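Local coordinates for protein beta-agarase AgaA (Microbulbifer thermotolerans, PDB 3WZ1) that cleaves beta-1,4-galactosidic linkages inside agarose chains as a GH16 endo-type beta-agarase, releasing mainly neoagarotetraose, at residues Lys73-Ser78 against Thr263-Trp268; Arg107-Asn112 against Asp184-Val189; Asp195-Glu200 against Gly221-Thr226. All blocks are in the same frame, centred on the assembly; numbering follows the deposited sequence.

Contact 1 (Lys73-Ser78 against Thr263-Trp268); sequences KLAITS and TYYVDW. With NA (sodium ion), chain B.
The Tyr265 ring lies beside Ala75 and Thr263. CG2 of Thr263 sits over one ring face, offset toward the rim. The Ala75 methyl meets the ring obliquely, with CB 4.1 Å from Tyr265 CE1. Tyr264 projects to the other face of the sheet. Its ring is met obliquely by Ile76, whose side chain lies alongside and points the same way; Ile76 CB is 3.9 Å from Tyr264 CD2. The carboxylate of Asp267 is the third flat group. The Lys73 amine reaches OD1 from above the carboxylate plane, with NZ 3.0 Å from Asp267 OD1. Two bends in the lysine chain, at chi2 (-75°) and chi4 (-83°), turn the amine onto the acid.

Strands 73-76 and 264-266 form an antiparallel ladder of the GH16 beta-jelly roll. Leu74 with Val266 and Ile76 with Tyr264 are hydrogen-bonded pairs, and Ala75 with Tyr265 is the non-hydrogen-bonded pair between them. The bond from Ile76 N to Tyr264 O is 2.9 Å and nearly straight (174°). Leu74, Ile76, Tyr264 and Val266 point to one buried face, where all but Ile76 touch Ile236 of strand 232-239.

At the Lys73 end of the ladder, Asp267 binds a sodium ion through its backbone O (2.3 Å) and through OD1 (2.4 Å). Asp4, Asp28 and Gly72 complete the site. Asp267 OD2 forms a salt bridge to Arg107. The acid is therefore gripped by sodium and two basic side chains. These positive charges would probably stabilise its ionised form, and the sodium ties this end of the strand pair to the N-terminal part of the chain, through Asp4 and Asp28.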
loop_
_atom_site.group_PDB
_atom_site.type_symbol
_atom_site.label_atom_id
_atom_site.label_comp_id
_atom_site.label_asym_id
_atom_site.label_seq_id
_atom_site.Cartn_x
_atom_site.Cartn_y
_atom_site.Cartn_z
ATOM N N LYS A 73 7.565 -1.609 -14.699
ATOM C CA LYS A 73 7.311 -1.210 -13.313
ATOM C C LYS A 73 6.491 0.060 -13.269
ATOM O O LYS A 73 6.698 0.969 -14.078
ATOM C CB LYS A 73 8.627 -0.895 -12.586
ATOM C CG LYS A 73 9.711 -1.965 -12.660
ATOM C CD LYS A 73 9.369 -3.112 -11.765
ATOM C CE LYS A 73 10.464 -4.174 -11.735
ATOM N NZ LYS A 73 10.336 -5.097 -12.901
ATOM N N LEU A 74 5.599 0.131 -12.288
ATOM C CA LEU A 74 5.086 1.421 -11.844
ATOM C C LEU A 74 6.127 2.081 -10.953
ATOM O O LEU A 74 6.661 1.458 -10.039
ATOM C CB LEU A 74 3.778 1.234 -11.081
ATOM C CG LEU A 74 3.224 2.428 -10.302
ATOM C CD1 LEU A 74 2.685 3.500 -11.234
ATOM C CD2 LEU A 74 2.127 1.946 -9.384
ATOM N N ALA A 75 6.401 3.363 -11.221
ATOM C CA ALA A 75 7.316 4.163 -10.419
ATOM C C ALA A 75 6.539 5.258 -9.730
ATOM O O ALA A 75 5.763 5.975 -10.374
ATOM C CB ALA A 75 8.409 4.783 -11.284
ATOM N N ILE A 76 6.737 5.348 -8.422
ATOM C CA ILE A 76 6.253 6.418 -7.583
ATOM C C ILE A 76 7.490 7.163 -7.107
ATOM O O ILE A 76 8.294 6.618 -6.321
ATOM C CB ILE A 76 5.481 5.862 -6.379
ATOM C CG1 ILE A 76 4.286 5.007 -6.785
ATOM C CG2 ILE A 76 5.088 6.982 -5.407
ATOM C CD1 ILE A 76 3.214 5.741 -7.575
ATOM N N THR A 77 7.642 8.411 -7.530
ATOM C CA THR A 77 8.839 9.168 -7.171
ATOM C C THR A 77 8.490 10.359 -6.259
ATOM O O THR A 77 7.357 10.503 -5.789
ATOM C CB THR A 77 9.664 9.507 -8.422
ATOM O OG1 THR A 77 10.989 9.926 -8.051
ATOM C CG2 THR A 77 8.976 10.552 -9.271
ATOM N N SER A 78 9.511 11.144 -5.957
ATOM C CA SER A 78 9.454 12.191 -4.955
ATOM C C SER A 78 10.353 13.341 -5.384
ATOM O O SER A 78 11.335 13.156 -6.122
ATOM C CB SER A 78 9.880 11.667 -3.587
ATOM O OG SER A 78 11.197 11.144 -3.602
ATOM N N THR A 263 12.765 6.829 -5.269
ATOM C CA THR A 263 11.694 6.204 -6.024
ATOM C C THR A 263 11.325 4.834 -5.470
ATOM O O THR A 263 12.198 4.018 -5.146
ATOM C CB THR A 263 12.056 6.106 -7.522
ATOM O OG1 THR A 263 12.378 7.419 -8.004
ATOM C CG2 THR A 263 10.909 5.569 -8.335
ATOM N N TYR A 264 10.010 4.616 -5.409
ATOM C CA TYR A 264 9.364 3.365 -4.949
ATOM C C TYR A 264 8.843 2.674 -6.185
ATOM O O TYR A 264 8.168 3.302 -6.993
ATOM C CB TYR A 264 8.226 3.761 -4.001
ATOM C CG TYR A 264 7.108 2.785 -3.678
ATOM C CD1 TYR A 264 7.344 1.438 -3.396
ATOM C CD2 TYR A 264 5.807 3.236 -3.570
ATOM C CE1 TYR A 264 6.312 0.595 -3.059
ATOM C CE2 TYR A 264 4.767 2.394 -3.196
ATOM C CZ TYR A 264 5.018 1.064 -2.970
ATOM O OH TYR A 264 3.967 0.216 -2.607
ATOM N N TYR A 265 9.184 1.400 -6.375
ATOM C CA TYR A 265 8.836 0.675 -7.606
ATOM C C TYR A 265 7.897 -0.466 -7.329
ATOM O O TYR A 265 8.097 -1.206 -6.366
ATOM C CB TYR A 265 10.083 0.088 -8.297
ATOM C CG TYR A 265 11.072 1.114 -8.752
ATOM C CD1 TYR A 265 10.926 1.763 -9.965
ATOM C CD2 TYR A 265 12.167 1.429 -7.963
ATOM C CE1 TYR A 265 11.851 2.704 -10.386
ATOM C CE2 TYR A 265 13.078 2.382 -8.367
ATOM C CZ TYR A 265 12.919 2.998 -9.578
ATOM O OH TYR A 265 13.835 3.969 -9.967
ATOM N N VAL A 266 6.896 -0.616 -8.185
ATOM C CA VAL A 266 5.926 -1.703 -8.058
ATOM C C VAL A 266 5.953 -2.527 -9.332
ATOM O O VAL A 266 5.607 -2.047 -10.403
ATOM C CB VAL A 266 4.527 -1.134 -7.742
ATOM C CG1 VAL A 266 3.475 -2.248 -7.727
ATOM C CG2 VAL A 266 4.565 -0.392 -6.418
ATOM N N ASP A 267 6.386 -3.781 -9.210
ATOM C CA ASP A 267 6.398 -4.722 -10.334
ATOM C C ASP A 267 4.985 -5.137 -10.723
ATOM O O ASP A 267 4.654 -5.258 -11.912
ATOM C CB ASP A 267 7.240 -5.965 -9.984
ATOM C CG ASP A 267 7.568 -6.812 -11.188
ATOM O OD1 ASP A 267 7.622 -6.305 -12.325
ATOM O OD2 ASP A 267 7.785 -8.031 -10.989
ATOM N N TRP A 268 4.138 -5.378 -9.723
ATOM C CA TRP A 268 2.746 -5.761 -9.985
ATOM C C TRP A 268 1.853 -5.492 -8.795
ATOM O O TRP A 268 2.305 -5.478 -7.645
ATOM C CB TRP A 268 2.609 -7.246 -10.401
ATOM C CG TRP A 268 2.694 -8.330 -9.280
ATOM C CD1 TRP A 268 1.869 -8.505 -8.173
ATOM C CD2 TRP A 268 3.592 -9.432 -9.258
ATOM N NE1 TRP A 268 2.244 -9.618 -7.464
ATOM C CE2 TRP A 268 3.310 -10.193 -8.120
ATOM C CE3 TRP A 268 4.651 -9.821 -10.092
ATOM C CZ2 TRP A 268 4.024 -11.325 -7.802
ATOM C CZ3 TRP A 268 5.334 -10.933 -9.790
ATOM C CH2 TRP A 268 5.035 -11.684 -8.641
HETATM NA NA NA B . 5.854 -5.701 -13.835
#

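Contact 2 (Arg107-Asn112 against Asp184-Val189); sequences RAKLSN and DAFHRV
Phe186, Arg107 and Lys109 carry most of this surface contact. The Phe186 side chain stands between the other two. CB of Lys109 lies over the centre of one face of the Phe186 ring, 3.7 Å from the centroid and 5° off the normal. This is a CH-pi contact. The extended lysine chain then runs on across the ring, with Lys109 CD 4.0 Å from Phe186 CE1, and passes along the backbone of Ala185 and Asp184. Lys73, from strand 73-80, makes a cation-pi contact with the ring.

Arg107 comes up on the CB end of the phenylalanine. CG of Arg107 is anti to the backbone N (chi1 177°), and the chain stays straight as far as NE. The guanidinium thereby lies flat against the Phe186 methylene, with Arg107 CZ 3.6 Å from Phe186 CB. Guanidinium and ring planes are 25° apart, but it is the methylene that lies over the centre of the guanidinium face. One water links Arg107 NH2 to Phe186 O, lying in the guanidinium plane at its edge. Another accepts from NE and gives a weak bond to the same carbonyl. Arg107 NH1 makes a salt bridge to Asp267.

Beneath the side chains, Ala108 N donates to His187 O (2.9 Å) and His187 N returns the bond to Ala108 O (3.0 Å).

Here strand 102-109 pairs antiparallel with the start of strand 187-195 in the beta-jelly roll. Strand 264-276 flanks 102-109 on its other side and sends Tyr265 against Phe186. Ala108 points to the opposite face of the sheet, where it touches Ile133 of strand 128-135.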
loop_
_atom_site.group_PDB
_atom_site.type_symbol
_atom_site.label_atom_id
_atom_site.label_comp_id
_atom_site.label_asym_id
_atom_site.label_seq_id
_atom_site.Cartn_x
_atom_site.Cartn_y
_atom_site.Cartn_z
ATOM N N ARG A 107 3.960 -6.744 -5.558
ATOM C CA ARG A 107 5.385 -7.039 -5.538
ATOM C C ARG A 107 6.100 -5.724 -5.785
ATOM O O ARG A 107 5.868 -5.058 -6.799
ATOM C CB ARG A 107 5.760 -8.076 -6.602
ATOM C CG ARG A 107 7.261 -8.373 -6.664
ATOM C CD ARG A 107 7.604 -9.495 -7.623
ATOM N NE ARG A 107 8.991 -9.913 -7.398
ATOM C CZ ARG A 107 10.026 -9.635 -8.195
ATOM N NH1 ARG A 107 9.888 -8.949 -9.319
ATOM N NH2 ARG A 107 11.227 -10.070 -7.862
ATOM N N ALA A 108 6.920 -5.323 -4.820
ATOM C CA ALA A 108 7.411 -3.932 -4.791
ATOM C C ALA A 108 8.730 -3.786 -4.080
ATOM O O ALA A 108 9.102 -4.640 -3.277
ATOM C CB ALA A 108 6.380 -3.016 -4.146
ATOM N N LYS A 109 9.435 -2.701 -4.418
ATOM C CA LYS A 109 10.722 -2.344 -3.804
ATOM C C LYS A 109 10.555 -0.970 -3.194
ATOM O O LYS A 109 10.408 0.012 -3.916
ATOM C CB LYS A 109 11.834 -2.344 -4.852
ATOM C CG LYS A 109 13.233 -2.154 -4.268
ATOM C CD LYS A 109 14.274 -2.292 -5.354
ATOM C CE LYS A 109 15.679 -2.047 -4.826
ATOM N NZ LYS A 109 16.594 -1.832 -5.981
ATOM N N LEU A 110 10.575 -0.909 -1.871
ATOM C CA LEU A 110 10.421 0.358 -1.145
ATOM C C LEU A 110 11.448 1.385 -1.602
ATOM O O LEU A 110 12.582 1.036 -1.938
ATOM C CB LEU A 110 10.638 0.179 0.351
ATOM C CG LEU A 110 9.963 -0.993 1.060
ATOM C CD1 LEU A 110 10.246 -0.938 2.554
ATOM C CD2 LEU A 110 8.468 -1.046 0.766
ATOM N N SER A 111 11.076 2.655 -1.562
ATOM C CA SER A 111 12.066 3.692 -1.726
ATOM C C SER A 111 13.006 3.723 -0.519
ATOM O O SER A 111 12.621 3.379 0.601
ATOM C CB SER A 111 11.399 5.053 -1.878
ATOM O OG SER A 111 10.745 5.424 -0.670
ATOM N N ASN A 112 14.243 4.179 -0.761
ATOM C CA ASN A 112 15.229 4.298 0.291
ATOM C C ASN A 112 15.120 5.686 0.895
ATOM O O ASN A 112 15.995 6.533 0.745
ATOM C CB ASN A 112 16.605 4.026 -0.297
ATOM C CG ASN A 112 17.703 4.007 0.736
ATOM O OD1 ASN A 112 17.496 4.206 1.928
ATOM N ND2 ASN A 112 18.925 3.750 0.241
ATOM N N ASP A 184 15.940 -3.452 -0.080
ATOM C CA ASP A 184 17.020 -3.943 -0.928
ATOM C C ASP A 184 16.605 -4.801 -2.120
ATOM O O ASP A 184 17.446 -5.109 -2.968
ATOM C CB ASP A 184 18.020 -4.740 -0.090
ATOM C CG ASP A 184 18.858 -3.867 0.820
ATOM O OD1 ASP A 184 18.905 -2.645 0.617
ATOM O OD2 ASP A 184 19.488 -4.435 1.745
ATOM N N ALA A 185 15.342 -5.213 -2.191
ATOM C CA ALA A 185 14.875 -6.088 -3.256
ATOM C C ALA A 185 13.388 -5.963 -3.409
ATOM O O ALA A 185 12.724 -5.384 -2.550
ATOM C CB ALA A 185 15.234 -7.546 -2.958
ATOM N N PHE A 186 12.859 -6.501 -4.500
ATOM C CA PHE A 186 11.412 -6.669 -4.618
ATOM C C PHE A 186 10.914 -7.782 -3.688
ATOM O O PHE A 186 11.499 -8.857 -3.629
ATOM C CB PHE A 186 10.998 -6.943 -6.054
ATOM C CG PHE A 186 11.103 -5.744 -6.929
ATOM C CD1 PHE A 186 12.316 -5.386 -7.487
ATOM C CD2 PHE A 186 10.001 -4.953 -7.170
ATOM C CE1 PHE A 186 12.414 -4.266 -8.294
ATOM C CE2 PHE A 186 10.093 -3.827 -7.970
ATOM C CZ PHE A 186 11.311 -3.480 -8.526
ATOM N N HIS A 187 9.840 -7.501 -2.972
ATOM C CA HIS A 187 9.191 -8.492 -2.105
ATOM C C HIS A 187 7.721 -8.469 -2.400
ATOM O O HIS A 187 7.194 -7.453 -2.890
ATOM C CB HIS A 187 9.400 -8.145 -0.638
ATOM C CG HIS A 187 10.810 -8.334 -0.198
ATOM N ND1 HIS A 187 11.283 -9.545 0.266
ATOM C CD2 HIS A 187 11.865 -7.484 -0.198
ATOM C CE1 HIS A 187 12.568 -9.427 0.541
ATOM N NE2 HIS A 187 12.943 -8.184 0.285
ATOM N N ARG A 188 7.032 -9.564 -2.103
ATOM C CA ARG A 188 5.603 -9.545 -2.331
ATOM C C ARG A 188 4.885 -9.557 -1.011
ATOM O O ARG A 188 5.259 -10.293 -0.095
ATOM C CB ARG A 188 5.142 -10.618 -3.310
ATOM C CG ARG A 188 5.181 -12.010 -2.832
ATOM C CD ARG A 188 4.596 -12.895 -3.932
ATOM N NE ARG A 188 4.776 -14.297 -3.607
ATOM C CZ ARG A 188 3.820 -15.210 -3.455
ATOM N NH1 ARG A 188 2.533 -14.903 -3.549
ATOM N NH2 ARG A 188 4.181 -16.470 -3.223
ATOM N N VAL A 189 3.911 -8.677 -0.878
ATOM C CA VAL A 189 3.172 -8.551 0.359
ATOM C C VAL A 189 1.706 -8.580 -0.023
ATOM O O VAL A 189 1.272 -7.844 -0.904
ATOM C CB VAL A 189 3.519 -7.260 1.122
ATOM C CG1 VAL A 189 2.832 -7.227 2.461
ATOM C CG2 VAL A 189 5.025 -7.166 1.301
HETATM O O HOH W 1 9.366 -10.654 -4.807
HETATM O O HOH W 2 12.487 -10.991 -5.545
#

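Contact 3 (Asp195-Glu200 against Gly221-Thr226); sequences DPWHLE and GFTGGT. With NA (sodium ion), chain C.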
loop_
_atom_site.group_PDB
_atom_site.type_symbol
_atom_site.label_atom_id
_atom_site.label_comp_id
_atom_site.label_asym_id
_atom_site.label_seq_id
_atom_site.Cartn_x
_atom_site.Cartn_y
_atom_site.Cartn_z
ATOM N N ASP A 195 -13.322 -11.386 5.288
ATOM C CA ASP A 195 -14.624 -10.906 5.726
ATOM C C ASP A 195 -14.366 -9.709 6.636
ATOM O O ASP A 195 -13.209 -9.353 6.861
ATOM C CB ASP A 195 -15.430 -12.055 6.385
ATOM C CG ASP A 195 -14.771 -12.623 7.620
ATOM O OD1 ASP A 195 -14.529 -11.865 8.587
ATOM O OD2 ASP A 195 -14.512 -13.850 7.642
ATOM N N PRO A 196 -15.418 -9.044 7.134
ATOM C CA PRO A 196 -15.189 -7.802 7.853
ATOM C C PRO A 196 -14.391 -7.942 9.148
ATOM O O PRO A 196 -13.982 -6.935 9.701
ATOM C CB PRO A 196 -16.615 -7.322 8.168
ATOM C CG PRO A 196 -17.423 -7.850 7.031
ATOM C CD PRO A 196 -16.836 -9.223 6.806
ATOM N N TRP A 197 -14.214 -9.164 9.639
ATOM C CA TRP A 197 -13.536 -9.411 10.896
ATOM C C TRP A 197 -12.289 -10.279 10.761
ATOM O O TRP A 197 -11.780 -10.793 11.772
ATOM C CB TRP A 197 -14.506 -10.065 11.882
ATOM C CG TRP A 197 -15.727 -9.249 12.090
ATOM C CD1 TRP A 197 -16.985 -9.526 11.648
ATOM C CD2 TRP A 197 -15.805 -7.987 12.754
ATOM N NE1 TRP A 197 -17.848 -8.532 12.026
ATOM C CE2 TRP A 197 -17.146 -7.568 12.696
ATOM C CE3 TRP A 197 -14.878 -7.178 13.404
ATOM C CZ2 TRP A 197 -17.578 -6.368 13.262
ATOM C CZ3 TRP A 197 -15.315 -5.976 13.942
ATOM C CH2 TRP A 197 -16.649 -5.598 13.885
ATOM N N HIS A 198 -11.742 -10.433 9.552
ATOM C CA HIS A 198 -10.641 -11.361 9.374
ATOM C C HIS A 198 -9.721 -10.970 8.235
ATOM O O HIS A 198 -10.118 -10.983 7.071
ATOM C CB HIS A 198 -11.189 -12.761 9.157
ATOM C CG HIS A 198 -10.140 -13.822 9.192
ATOM N ND1 HIS A 198 -9.809 -14.498 10.345
ATOM C CD2 HIS A 198 -9.354 -14.333 8.217
ATOM C CE1 HIS A 198 -8.859 -15.372 10.082
ATOM N NE2 HIS A 198 -8.565 -15.296 8.798
ATOM N N LEU A 199 -8.502 -10.612 8.610
ATOM C CA LEU A 199 -7.399 -10.309 7.691
ATOM C C LEU A 199 -6.229 -11.253 7.906
ATOM O O LEU A 199 -5.841 -11.533 9.056
ATOM C CB LEU A 199 -6.891 -8.895 7.966
ATOM C CG LEU A 199 -7.902 -7.753 7.882
ATOM C CD1 LEU A 199 -7.203 -6.467 8.242
ATOM C CD2 LEU A 199 -8.520 -7.628 6.503
ATOM N N GLU A 200 -5.626 -11.706 6.805
ATOM C CA GLU A 200 -4.390 -12.488 6.854
ATOM C C GLU A 200 -3.306 -11.805 6.048
ATOM O O GLU A 200 -3.529 -11.465 4.884
ATOM C CB GLU A 200 -4.600 -13.901 6.312
ATOM C CG GLU A 200 -5.607 -14.726 7.104
ATOM C CD GLU A 200 -6.086 -15.969 6.385
ATOM O OE1 GLU A 200 -5.727 -16.226 5.218
ATOM O OE2 GLU A 200 -6.874 -16.720 7.028
ATOM N N GLY A 221 -15.566 0.225 18.494
ATOM C CA GLY A 221 -16.886 0.299 17.889
ATOM C C GLY A 221 -17.058 1.388 16.861
ATOM O O GLY A 221 -18.182 1.793 16.580
ATOM N N PHE A 222 -15.955 1.853 16.258
ATOM C CA PHE A 222 -16.029 2.907 15.257
ATOM C C PHE A 222 -16.807 2.526 13.997
ATOM O O PHE A 222 -17.314 3.407 13.295
ATOM C CB PHE A 222 -14.628 3.385 14.832
ATOM C CG PHE A 222 -13.810 4.039 15.923
ATOM C CD1 PHE A 222 -14.358 4.425 17.133
ATOM C CD2 PHE A 222 -12.465 4.303 15.692
ATOM C CE1 PHE A 222 -13.572 5.042 18.102
ATOM C CE2 PHE A 222 -11.676 4.915 16.647
ATOM C CZ PHE A 222 -12.229 5.281 17.859
ATOM N N THR A 223 -16.875 1.228 13.690
ATOM C CA THR A 223 -17.641 0.751 12.554
ATOM C C THR A 223 -19.089 0.375 12.905
ATOM O O THR A 223 -19.810 -0.108 12.049
ATOM C CB THR A 223 -16.987 -0.479 11.887
ATOM O OG1 THR A 223 -17.138 -1.637 12.708
ATOM C CG2 THR A 223 -15.496 -0.221 11.599
ATOM N N GLY A 224 -19.522 0.607 14.143
ATOM C CA GLY A 224 -20.920 0.346 14.488
ATOM C C GLY A 224 -21.297 -1.114 14.298
ATOM O O GLY A 224 -22.422 -1.413 13.886
ATOM N N GLY A 225 -20.362 -2.026 14.563
ATOM C CA GLY A 225 -20.612 -3.469 14.455
ATOM C C GLY A 225 -20.545 -4.079 13.058
ATOM O O GLY A 225 -20.893 -5.249 12.871
ATOM N N THR A 226 -20.092 -3.299 12.079
ATOM C CA THR A 226 -20.040 -3.755 10.689
ATOM C C THR A 226 -18.667 -4.263 10.244
ATOM O O THR A 226 -18.588 -4.974 9.229
ATOM C CB THR A 226 -20.488 -2.654 9.714
ATOM O OG1 THR A 226 -19.565 -1.552 9.756
ATOM C CG2 THR A 226 -21.881 -2.125 10.051
HETATM NA NA NA C . -18.029 -1.422 7.961
HETATM O O HOH W 3 -20.676 -7.659 11.467
HETATM O O HOH W 4 -20.209 -0.480 6.874
#
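Trp197 turns its indole toward the loop 221-226 through a chi1 of -56°, with CG anti to the carbonyl carbon, and a chi2 of 109°. The benzo edge of the ring thus reaches the loop backbone. Thr226 places OG1 between its own backbone N and carbonyl carbon (chi1 65°), which directs the hydroxyl onto a sodium ion.

The indole is met at its edge. The carbonyl of Gly225 lies near the ring plane, with O 3.5 Å from Trp197 CZ2. A water in the same plane accepts from Trp197 NE1 (3.0 Å) and donates to Gly225 O (2.8 Å), so it bridges side chain and loop. Pro196 adds a second touch, with its CB 3.2 Å from Thr226 O. Pro196 CB also lies over one face of the indole, offset toward the rim.

Each partner is held in shape by its own turn. Asp195 OD1 accepts from Trp197 N through its anti lone pair, an Asx turn within the type I turn Asp195-His198. In the loop, a type I turn Gly221-Gly224 is followed by a type I' turn Thr223-Thr226. Thr223 O takes two bonds from Thr226, one from N and one from OG1 (2.7 Å). Thr223 OG1 is hydrogen-bonded to Asp218.

Thr226 OG1 binds the sodium at 2.4 Å, with a water and with Glu128, Gly227 and Ser229. Glu128 directly precedes Glu129, the predicted nucleophile. The contact thus joins a tight beta-turn between strands 187-195 and 198-203 to a sodium-binding loop of the GH16 jelly roll.

Overall arrangement
From the N terminus, strand 73-80 opens contact 1, which closes only at strand 264-276, after 184 intervening residues. The other two contacts nest inside that loop. Contact 2 closes first, joining strand 102-109 to the start of strand 187-195. Strand 198-203 follows at once, and contact 3 closes a short loop of 20 residues, bringing 221-226 back to the turn before that strand. Contacts 2 and 3 are therefore in series, and none cross. Contacts 1 and 2 touch, because strand 264-276 lies between 73-80 and 102-109. Contact 3 lies on the other side of the chain's centre, its centre about 31 Å from that of contact 1. All three lie within the GH16 catalytic domain.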